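Local coordinates for protein toll (Drosophila melanogaster, PDB 4LXR) that binds the cleaved, activated form of the cytokine Spaetzle and switches on the signalling pathway that sets dorsal-ventral polarity in the embryo and induces antifungal defence, at residues L273-V278 and R298-L303; N228-L233 and S250-R255. All blocks are in the same frame, centred on the assembly; numbering follows the deposited sequence.

Contact 1. Residues L273-V278 and R298-L303; sequences LMNNRV and RLRAEL. With NAG (2-acetamido-2-deoxy-beta-D-glucopyranose), chain D.
Leu273 is held between two residues of the neighbouring turn: its N donates to Arg298 O at 2.7 Å, and its O accepts from Arg300 N at 2.9 Å, the pattern of a parallel bridge with Leu299. On the buried side, Leu273 CD2 lies 3.8 Å from Ala301 CB. Ala301 CB also meets Asn276 CB at 3.4 Å, a close fit for which the small alanine is well suited. Past the bridge the strand pairing ends but the chains stay side by side, and Asn276 N makes a weak bond to Arg300 O.

On the opposite face Met274 runs alongside Arg298, its SD 3.6 Å from Arg298 CB. The arginine bends at chi2 (-64°) and leads away, so that NH2 donates in the guanidinium plane to the acetamido O7 of the NAG at 3.0 Å; NH1 is taken by Ser321. The extended chain of Arg300 brings CD within 3.2 Å of Asn275 OD1, which lies over one guanidinium face, while Asn275 ND2 bonds Asn59 of a Spaetzle chain.

Further out, Asn276 ND2 donates to Val278 O at 2.8 Å and to Phe254 O of the preceding turn, and Asn325 of the next turn receives the N-H groups of Ala301 and Leu303. Leucines inward and polar or long side chains outward on successive parallel strands are the hallmark of a leucine-rich-repeat solenoid, here joining LRR 6 to LRR 7 in a Toll-like receptor ectodomain.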
ATOM      1  N   LEU A 273      14.875 -15.148 -19.856  1.00 25.14           N
ATOM      2  CA  LEU A 273      13.875 -15.973 -20.510  1.00 23.07           C
ATOM      3  C   LEU A 273      12.588 -15.855 -19.698  1.00 23.13           C
ATOM      4  O   LEU A 273      12.264 -16.731 -18.896  1.00 23.70           O
ATOM      5  CB  LEU A 273      14.325 -17.442 -20.647  1.00 21.08           C
ATOM      6  CG  LEU A 273      13.549 -18.224 -21.722  1.00 28.98           C
ATOM      7  CD1 LEU A 273      14.375 -19.325 -22.356  1.00 27.11           C
ATOM      8  CD2 LEU A 273      12.242 -18.803 -21.208  1.00 38.24           C
ATOM      9  N   MET A 274      11.859 -14.769 -19.930  1.00 20.20           N
ATOM     10  CA  MET A 274      10.665 -14.430 -19.162  1.00 17.32           C
ATOM     11  C   MET A 274       9.415 -14.617 -20.007  1.00 25.90           C
ATOM     12  O   MET A 274       9.452 -14.415 -21.213  1.00 25.41           O
ATOM     13  CB  MET A 274      10.770 -12.973 -18.696  1.00 18.66           C
ATOM     14  CG  MET A 274      12.057 -12.678 -17.907  1.00 14.23           C
ATOM     15  SD  MET A 274      12.436 -10.932 -17.848  1.00 21.17           S
ATOM     16  CE  MET A 274      11.020 -10.337 -16.899  1.00 13.79           C
ATOM     17  N   ASN A 275       8.308 -14.999 -19.376  1.00 25.93           N
ATOM     18  CA  ASN A 275       7.020 -15.053 -20.061  1.00 19.54           C
ATOM     19  C   ASN A 275       7.036 -15.876 -21.342  1.00 27.50           C
ATOM     20  O   ASN A 275       6.506 -15.471 -22.379  1.00 21.91           O
ATOM     21  CB  ASN A 275       6.503 -13.649 -20.336  1.00 17.85           C
ATOM     22  CG  ASN A 275       6.262 -12.882 -19.070  1.00 26.09           C
ATOM     23  OD1 ASN A 275       5.509 -13.336 -18.193  1.00 30.59           O
ATOM     24  ND2 ASN A 275       6.913 -11.726 -18.940  1.00 16.82           N
ATOM     25  N   ASN A 276       7.663 -17.036 -21.269  1.00 17.07           N
ATOM     26  CA  ASN A 276       7.524 -17.993 -22.332  1.00 19.52           C
ATOM     27  C   ASN A 276       6.016 -18.274 -22.466  1.00 31.04           C
ATOM     28  O   ASN A 276       5.299 -18.356 -21.466  1.00 26.23           O
ATOM     29  CB  ASN A 276       8.318 -19.238 -21.969  1.00 24.28           C
ATOM     30  CG  ASN A 276       8.571 -20.141 -23.155  1.00 32.65           C
ATOM     31  OD1 ASN A 276       9.358 -19.815 -24.045  1.00 29.28           O
ATOM     32  ND2 ASN A 276       7.927 -21.298 -23.159  1.00 30.01           N
ATOM     33  N   ARG A 277       5.532 -18.394 -23.698  1.00 36.56           N
ATOM     34  CA  ARG A 277       4.093 -18.402 -23.954  1.00 30.85           C
ATOM     35  C   ARG A 277       3.503 -19.801 -23.923  1.00 31.25           C
ATOM     36  O   ARG A 277       2.299 -19.969 -24.073  1.00 35.80           O
ATOM     37  CB  ARG A 277       3.774 -17.707 -25.284  1.00 32.60           C
ATOM     38  CG  ARG A 277       4.280 -16.253 -25.374  1.00 31.11           C
ATOM     39  CD  ARG A 277       3.700 -15.352 -24.265  1.00 32.62           C
ATOM     40  NE  ARG A 277       4.075 -13.950 -24.464  1.00 25.57           N
ATOM     41  CZ  ARG A 277       3.900 -12.971 -23.582  1.00 24.38           C
ATOM     42  NH1 ARG A 277       3.348 -13.212 -22.396  1.00 23.72           N
ATOM     43  NH2 ARG A 277       4.284 -11.737 -23.890  1.00 21.27           N
ATOM     44  N   VAL A 278       4.354 -20.803 -23.737  1.00 35.46           N
ATOM     45  CA  VAL A 278       3.898 -22.174 -23.501  1.00 38.57           C
ATOM     46  C   VAL A 278       4.647 -22.729 -22.291  1.00 34.00           C
ATOM     47  O   VAL A 278       5.612 -22.132 -21.836  1.00 37.78           O
ATOM     48  CB  VAL A 278       4.093 -23.116 -24.746  1.00 33.14           C
ATOM     49  CG1 VAL A 278       3.152 -22.730 -25.874  1.00 30.67           C
ATOM     50  CG2 VAL A 278       5.553 -23.133 -25.209  1.00 25.21           C
ATOM     51  N   ARG A 298      16.823 -14.045 -15.244  1.00 21.60           N
ATOM     52  CA  ARG A 298      15.380 -13.873 -15.124  1.00 22.73           C
ATOM     53  C   ARG A 298      14.736 -14.995 -15.895  1.00 25.19           C
ATOM     54  O   ARG A 298      14.855 -15.064 -17.118  1.00 26.17           O
ATOM     55  CB  ARG A 298      14.903 -12.546 -15.727  1.00 19.39           C
ATOM     56  CG  ARG A 298      15.737 -11.328 -15.383  1.00 20.05           C
ATOM     57  CD  ARG A 298      15.727 -11.011 -13.895  1.00 21.34           C
ATOM     58  NE  ARG A 298      16.362  -9.714 -13.659  1.00 29.00           N
ATOM     59  CZ  ARG A 298      16.638  -9.221 -12.456  1.00 30.12           C
ATOM     60  NH1 ARG A 298      16.332  -9.909 -11.355  1.00 35.45           N
ATOM     61  NH2 ARG A 298      17.216  -8.039 -12.356  1.00 26.94           N
ATOM     62  N   LEU A 299      14.034 -15.864 -15.182  1.00 21.72           N
ATOM     63  CA  LEU A 299      13.541 -17.101 -15.755  1.00 23.23           C
ATOM     64  C   LEU A 299      12.109 -17.309 -15.294  1.00 24.70           C
ATOM     65  O   LEU A 299      11.837 -17.507 -14.100  1.00 27.21           O
ATOM     66  CB  LEU A 299      14.433 -18.268 -15.312  1.00 23.60           C
ATOM     67  CG  LEU A 299      15.943 -18.125 -15.593  1.00 30.11           C
ATOM     68  CD1 LEU A 299      16.746 -19.182 -14.825  1.00 26.48           C
ATOM     69  CD2 LEU A 299      16.249 -18.199 -17.117  1.00 24.48           C
ATOM     70  N   ARG A 300      11.191 -17.240 -16.246  1.00 24.83           N
ATOM     71  CA  ARG A 300       9.776 -17.428 -15.966  1.00 25.03           C
ATOM     72  C   ARG A 300       9.162 -18.067 -17.199  1.00 26.17           C
ATOM     73  O   ARG A 300       9.027 -17.424 -18.249  1.00 29.85           O
ATOM     74  CB  ARG A 300       9.104 -16.083 -15.667  1.00 20.30           C
ATOM     75  CG  ARG A 300       7.600 -16.235 -15.459  1.00 31.35           C
ATOM     76  CD  ARG A 300       6.821 -15.008 -15.850  1.00 30.03           C
ATOM     77  NE  ARG A 300       5.415 -15.149 -15.483  1.00 34.71           N
ATOM     78  CZ  ARG A 300       4.742 -14.240 -14.788  1.00 27.76           C
ATOM     79  NH1 ARG A 300       5.353 -13.131 -14.404  1.00 28.25           N
ATOM     80  NH2 ARG A 300       3.469 -14.435 -14.477  1.00 24.05           N
ATOM     81  N   ALA A 301       8.805 -19.337 -17.083  1.00 24.86           N
ATOM     82  CA  ALA A 301       8.372 -20.106 -18.241  1.00 27.66           C
ATOM     83  C   ALA A 301       7.581 -21.363 -17.848  1.00 32.13           C
ATOM     84  O   ALA A 301       7.575 -22.354 -18.585  1.00 34.47           O
ATOM     85  CB  ALA A 301       9.582 -20.478 -19.074  1.00 19.76           C
ATOM     86  N   GLU A 302       6.908 -21.308 -16.696  1.00 32.92           N
ATOM     87  CA  GLU A 302       6.172 -22.454 -16.124  1.00 28.47           C
ATOM     88  C   GLU A 302       7.109 -23.622 -15.817  1.00 24.33           C
ATOM     89  O   GLU A 302       6.749 -24.780 -16.001  1.00 25.59           O
ATOM     90  CB  GLU A 302       5.053 -22.946 -17.042  1.00 34.60           C
ATOM     91  CG  GLU A 302       4.391 -21.893 -17.885  1.00 46.16           C
ATOM     92  CD  GLU A 302       3.416 -21.086 -17.107  1.00 56.20           C
ATOM     93  OE1 GLU A 302       3.758 -19.939 -16.739  1.00 57.08           O
ATOM     94  OE2 GLU A 302       2.305 -21.603 -16.877  1.00 67.41           O
ATOM     95  N   LEU A 303       8.317 -23.313 -15.363  1.00 22.79           N
ATOM     96  CA  LEU A 303       9.316 -24.344 -15.140  1.00 29.62           C
ATOM     97  C   LEU A 303       8.826 -25.269 -14.031  1.00 33.62           C
ATOM     98  O   LEU A 303       8.340 -24.802 -12.985  1.00 25.03           O
ATOM     99  CB  LEU A 303      10.666 -23.699 -14.777  1.00 25.87           C
ATOM    100  CG  LEU A 303      11.353 -22.915 -15.901  1.00 29.74           C
ATOM    101  CD1 LEU A 303      12.375 -21.903 -15.347  1.00 19.60           C
ATOM    102  CD2 LEU A 303      12.001 -23.868 -16.929  1.00 21.27           C
TER
HETATM  103  C1  NAG D   1      20.359  -7.601  -7.234  1.00 24.08           C
HETATM  104  C2  NAG D   1      19.833  -6.249  -7.749  1.00 27.81           C
HETATM  105  C3  NAG D   1      20.275  -5.119  -6.824  1.00 30.42           C
HETATM  106  C4  NAG D   1      19.926  -5.425  -5.372  1.00 31.31           C
HETATM  107  C5  NAG D   1      20.454  -6.803  -4.976  1.00 24.32           C
HETATM  108  C6  NAG D   1      20.059  -7.225  -3.573  1.00 22.74           C
HETATM  109  C7  NAG D   1      19.451  -6.062 -10.165  1.00 35.81           C
HETATM  110  C8  NAG D   1      20.063  -5.731 -11.496  1.00 26.28           C
HETATM  111  N2  NAG D   1      20.266  -5.983  -9.111  1.00 32.13           N
HETATM  112  O3  NAG D   1      19.647  -3.910  -7.236  1.00 31.36           O
HETATM  113  O4  NAG D   1      20.541  -4.447  -4.540  1.00 32.79           O
HETATM  114  O5  NAG D   1      19.933  -7.792  -5.872  1.00 24.11           O
HETATM  115  O6  NAG D   1      18.654  -7.146  -3.361  1.00 21.73           O
HETATM  116  O7  NAG D   1      18.273  -6.393 -10.051  1.00 37.36           O
HETATM  117  O   HOH W   1       5.156 -17.587 -18.512  1.00 30.22           O

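Contact 2. Residues N228-L233 and S250-R255; sequences NGIEQL and SANLFR
Phe254 packs its ring against Ile230 and Leu233, touching them through the CE1 and CZ corner. Ile230 CG2, which stands anti to its backbone N, lies 3.7 Å from Phe254 CE1, the two side chains running the same way. Leu233 meets the edge of the ring, with CG 3.9 Å from Phe254 CE1, its side chain running obliquely to that of Phe254. One face of the ring is covered by Ile230 O, 4.1 Å above the plane over its centre. Both branched aliphatic side chains thus converge on one corner of the flat ring, and Phe254 CA adds an almost straight C-H...O contact of 174° to Glu231 O.

Asn252 carries the polar half. Its OD1 accepts from Asn228 N at 2.8 Å and from Ile230 N at 3.1 Å, the two donors arriving from opposite faces of the amide plane, the second well above it. Two bonds on the oxygen, together with ND2 donating to Leu249 O and Ile225 O, should fix the rotation of this buried amide. Asparagine suits the place because a single short side chain offers both acceptor and donor to main-chain groups that have left the strand pattern.

Beside it, Leu253 N donates to Ile230 O at 2.7 Å, tying the two neighbouring turns together, while Leu253 CD1 lies against Gly229 O at 3.6 Å. Gly229 has the positive phi (57°) that glycine accommodates easily. Glu231 CG lies against Leu253 CB.

LRR 4 and LRR 5 are thereby joined in the manner of the asparagine ladder of leucine-rich repeats: a buried amide accepts from two main-chain N-H groups of the neighbouring turn. The chemistry implies a joint set by directed polar bonds, buried on one side by apolar groups, while a water links Gly229 N, weakly, to Ala251 O.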
ATOM      1  N   ASN A 228       9.403 -13.407 -30.775  1.00 18.57           N
ATOM      2  CA  ASN A 228       9.595 -13.697 -32.179  1.00 22.41           C
ATOM      3  C   ASN A 228       8.917 -14.988 -32.584  1.00 30.15           C
ATOM      4  O   ASN A 228       9.236 -15.532 -33.625  1.00 33.32           O
ATOM      5  CB  ASN A 228      11.087 -13.790 -32.524  1.00 20.46           C
ATOM      6  CG  ASN A 228      11.634 -12.484 -33.040  1.00 22.54           C
ATOM      7  OD1 ASN A 228      11.524 -12.194 -34.223  1.00 22.55           O
ATOM      8  ND2 ASN A 228      12.202 -11.677 -32.149  1.00 22.90           N
ATOM      9  N   GLY A 229       8.008 -15.484 -31.743  1.00 24.29           N
ATOM     10  CA  GLY A 229       7.314 -16.734 -32.011  1.00 29.16           C
ATOM     11  C   GLY A 229       8.270 -17.904 -32.208  1.00 29.49           C
ATOM     12  O   GLY A 229       7.951 -18.839 -32.929  1.00 36.16           O
ATOM     13  N   ILE A 230       9.441 -17.852 -31.570  1.00 28.65           N
ATOM     14  CA  ILE A 230      10.458 -18.900 -31.724  1.00 37.36           C
ATOM     15  C   ILE A 230      10.101 -20.159 -30.932  1.00 33.66           C
ATOM     16  O   ILE A 230       9.837 -20.088 -29.723  1.00 32.49           O
ATOM     17  CB  ILE A 230      11.864 -18.395 -31.290  1.00 31.32           C
ATOM     18  CG1 ILE A 230      12.301 -17.203 -32.144  1.00 27.96           C
ATOM     19  CG2 ILE A 230      12.907 -19.517 -31.398  1.00 27.63           C
ATOM     20  CD1 ILE A 230      13.698 -16.688 -31.778  1.00 24.13           C
ATOM     21  N   GLU A 231      10.086 -21.305 -31.607  1.00 33.05           N
ATOM     22  CA  GLU A 231       9.719 -22.575 -30.969  1.00 29.81           C
ATOM     23  C   GLU A 231      10.938 -23.376 -30.530  1.00 35.33           C
ATOM     24  O   GLU A 231      10.920 -24.023 -29.487  1.00 36.99           O
ATOM     25  CB  GLU A 231       8.862 -23.432 -31.910  1.00 29.98           C
ATOM     26  CG  GLU A 231       7.462 -22.917 -32.095  1.00 41.15           C
ATOM     27  CD  GLU A 231       6.712 -23.644 -33.184  1.00 51.93           C
ATOM     28  OE1 GLU A 231       7.160 -24.733 -33.596  1.00 57.08           O
ATOM     29  OE2 GLU A 231       5.674 -23.120 -33.635  1.00 60.74           O
ATOM     30  N   GLN A 232      11.984 -23.334 -31.351  1.00 30.72           N
ATOM     31  CA  GLN A 232      13.218 -24.073 -31.115  1.00 37.17           C
ATOM     32  C   GLN A 232      14.393 -23.212 -31.564  1.00 32.12           C
ATOM     33  O   GLN A 232      14.255 -22.389 -32.462  1.00 33.94           O
ATOM     34  CB  GLN A 232      13.232 -25.399 -31.914  1.00 35.26           C
ATOM     35  CG  GLN A 232      12.385 -26.498 -31.313  1.00 48.05           C
ATOM     36  CD  GLN A 232      12.604 -27.861 -31.968  1.00 62.89           C
ATOM     37  OE1 GLN A 232      13.013 -27.952 -33.129  1.00 70.13           O
ATOM     38  NE2 GLN A 232      12.329 -28.929 -31.219  1.00 57.53           N
ATOM     39  N   LEU A 233      15.545 -23.408 -30.939  1.00 29.98           N
ATOM     40  CA  LEU A 233      16.786 -22.804 -31.411  1.00 32.09           C
ATOM     41  C   LEU A 233      17.814 -23.904 -31.584  1.00 31.35           C
ATOM     42  O   LEU A 233      17.910 -24.794 -30.735  1.00 30.29           O
ATOM     43  CB  LEU A 233      17.305 -21.754 -30.415  1.00 27.17           C
ATOM     44  CG  LEU A 233      16.705 -20.349 -30.466  1.00 26.36           C
ATOM     45  CD1 LEU A 233      17.321 -19.499 -29.388  1.00 24.35           C
ATOM     46  CD2 LEU A 233      16.905 -19.688 -31.819  1.00 28.45           C
ATOM     47  N   SER A 250      12.941 -13.825 -24.199  1.00 19.72           N
ATOM     48  CA  SER A 250      11.619 -13.823 -23.568  1.00 21.34           C
ATOM     49  C   SER A 250      10.459 -13.904 -24.566  1.00 29.69           C
ATOM     50  O   SER A 250      10.628 -13.708 -25.767  1.00 30.15           O
ATOM     51  CB  SER A 250      11.428 -12.581 -22.675  1.00 17.60           C
ATOM     52  OG  SER A 250      12.398 -12.510 -21.646  1.00 18.55           O
ATOM     53  N   ALA A 251       9.277 -14.202 -24.039  1.00 22.95           N
ATOM     54  CA  ALA A 251       8.035 -14.139 -24.788  1.00 20.04           C
ATOM     55  C   ALA A 251       8.086 -14.936 -26.084  1.00 26.24           C
ATOM     56  O   ALA A 251       7.541 -14.522 -27.095  1.00 24.14           O
ATOM     57  CB  ALA A 251       7.635 -12.677 -25.045  1.00 18.57           C
ATOM     58  N   ASN A 252       8.755 -16.079 -26.045  1.00 25.56           N
ATOM     59  CA  ASN A 252       8.774 -16.978 -27.179  1.00 26.18           C
ATOM     60  C   ASN A 252       7.989 -18.260 -26.877  1.00 32.06           C
ATOM     61  O   ASN A 252       7.195 -18.302 -25.930  1.00 29.72           O
ATOM     62  CB  ASN A 252      10.218 -17.256 -27.635  1.00 25.43           C
ATOM     63  CG  ASN A 252      10.801 -16.094 -28.438  1.00 25.06           C
ATOM     64  OD1 ASN A 252      10.268 -15.735 -29.490  1.00 26.96           O
ATOM     65  ND2 ASN A 252      11.871 -15.482 -27.930  1.00 16.94           N
ATOM     66  N   LEU A 253       8.199 -19.294 -27.680  1.00 32.55           N
ATOM     67  CA  LEU A 253       7.350 -20.478 -27.623  1.00 31.29           C
ATOM     68  C   LEU A 253       8.137 -21.765 -27.366  1.00 28.80           C
ATOM     69  O   LEU A 253       7.805 -22.815 -27.927  1.00 30.48           O
ATOM     70  CB  LEU A 253       6.565 -20.609 -28.937  1.00 30.86           C
ATOM     71  CG  LEU A 253       5.676 -19.419 -29.324  1.00 35.19           C
ATOM     72  CD1 LEU A 253       5.188 -19.529 -30.760  1.00 35.76           C
ATOM     73  CD2 LEU A 253       4.494 -19.333 -28.383  1.00 34.70           C
ATOM     74  N   PHE A 254       9.175 -21.701 -26.532  1.00 27.02           N
ATOM     75  CA  PHE A 254      10.030 -22.878 -26.323  1.00 32.13           C
ATOM     76  C   PHE A 254       9.340 -23.964 -25.514  1.00 38.59           C
ATOM     77  O   PHE A 254       8.709 -23.679 -24.492  1.00 40.43           O
ATOM     78  CB  PHE A 254      11.328 -22.507 -25.605  1.00 28.39           C
ATOM     79  CG  PHE A 254      12.160 -21.496 -26.338  1.00 26.91           C
ATOM     80  CD1 PHE A 254      12.925 -21.872 -27.447  1.00 34.63           C
ATOM     81  CD2 PHE A 254      12.186 -20.178 -25.923  1.00 22.06           C
ATOM     82  CE1 PHE A 254      13.699 -20.948 -28.128  1.00 31.33           C
ATOM     83  CE2 PHE A 254      12.966 -19.238 -26.599  1.00 23.98           C
ATOM     84  CZ  PHE A 254      13.720 -19.625 -27.699  1.00 27.67           C
ATOM     85  N   ARG A 255       9.474 -25.215 -25.952  1.00 33.65           N
ATOM     86  CA  ARG A 255       9.056 -26.329 -25.103  1.00 38.16           C
ATOM     87  C   ARG A 255      10.272 -27.041 -24.515  1.00 40.91           C
ATOM     88  O   ARG A 255      10.146 -27.828 -23.568  1.00 39.74           O
ATOM     89  CB  ARG A 255       8.117 -27.282 -25.850  1.00 38.54           C
ATOM     90  CG  ARG A 255       6.908 -26.552 -26.437  1.00 40.66           C
ATOM     91  CD  ARG A 255       5.796 -27.496 -26.823  1.00 51.61           C
ATOM     92  NE  ARG A 255       4.606 -27.238 -26.017  1.00 57.69           N
ATOM     93  CZ  ARG A 255       3.553 -26.545 -26.439  1.00 55.79           C
ATOM     94  NH1 ARG A 255       3.534 -26.050 -27.677  1.00 43.91           N
ATOM     95  NH2 ARG A 255       2.516 -26.354 -25.626  1.00 55.82           N
TER
HETATM   96  O   HOH W   2       6.012 -15.007 -29.430  1.00 35.23           O

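Contact 2 joins LRR 4 to LRR 5 and contact 1 joins LRR 6 to LRR 7, with their centres about 10 Å apart. The two meet directly where 250-255 lies against 273-278: Arg277 N is 2.8 Å from Asn252 O, Asn276 ND2 is 2.8 Å from Phe254 O, both probable hydrogen bonds, and Val278 CG2 packs on Phe254 O at 3.3 Å. Four successive turns of the solenoid are thus connected in series. Both contacts border the bound ligand: Ser250 and Ala251 pack on Spaetzle, whereas 273-278 gives it hydrogen bonds through Arg277 as well. Contact 1 also reaches a glycan on the side of the following repeats.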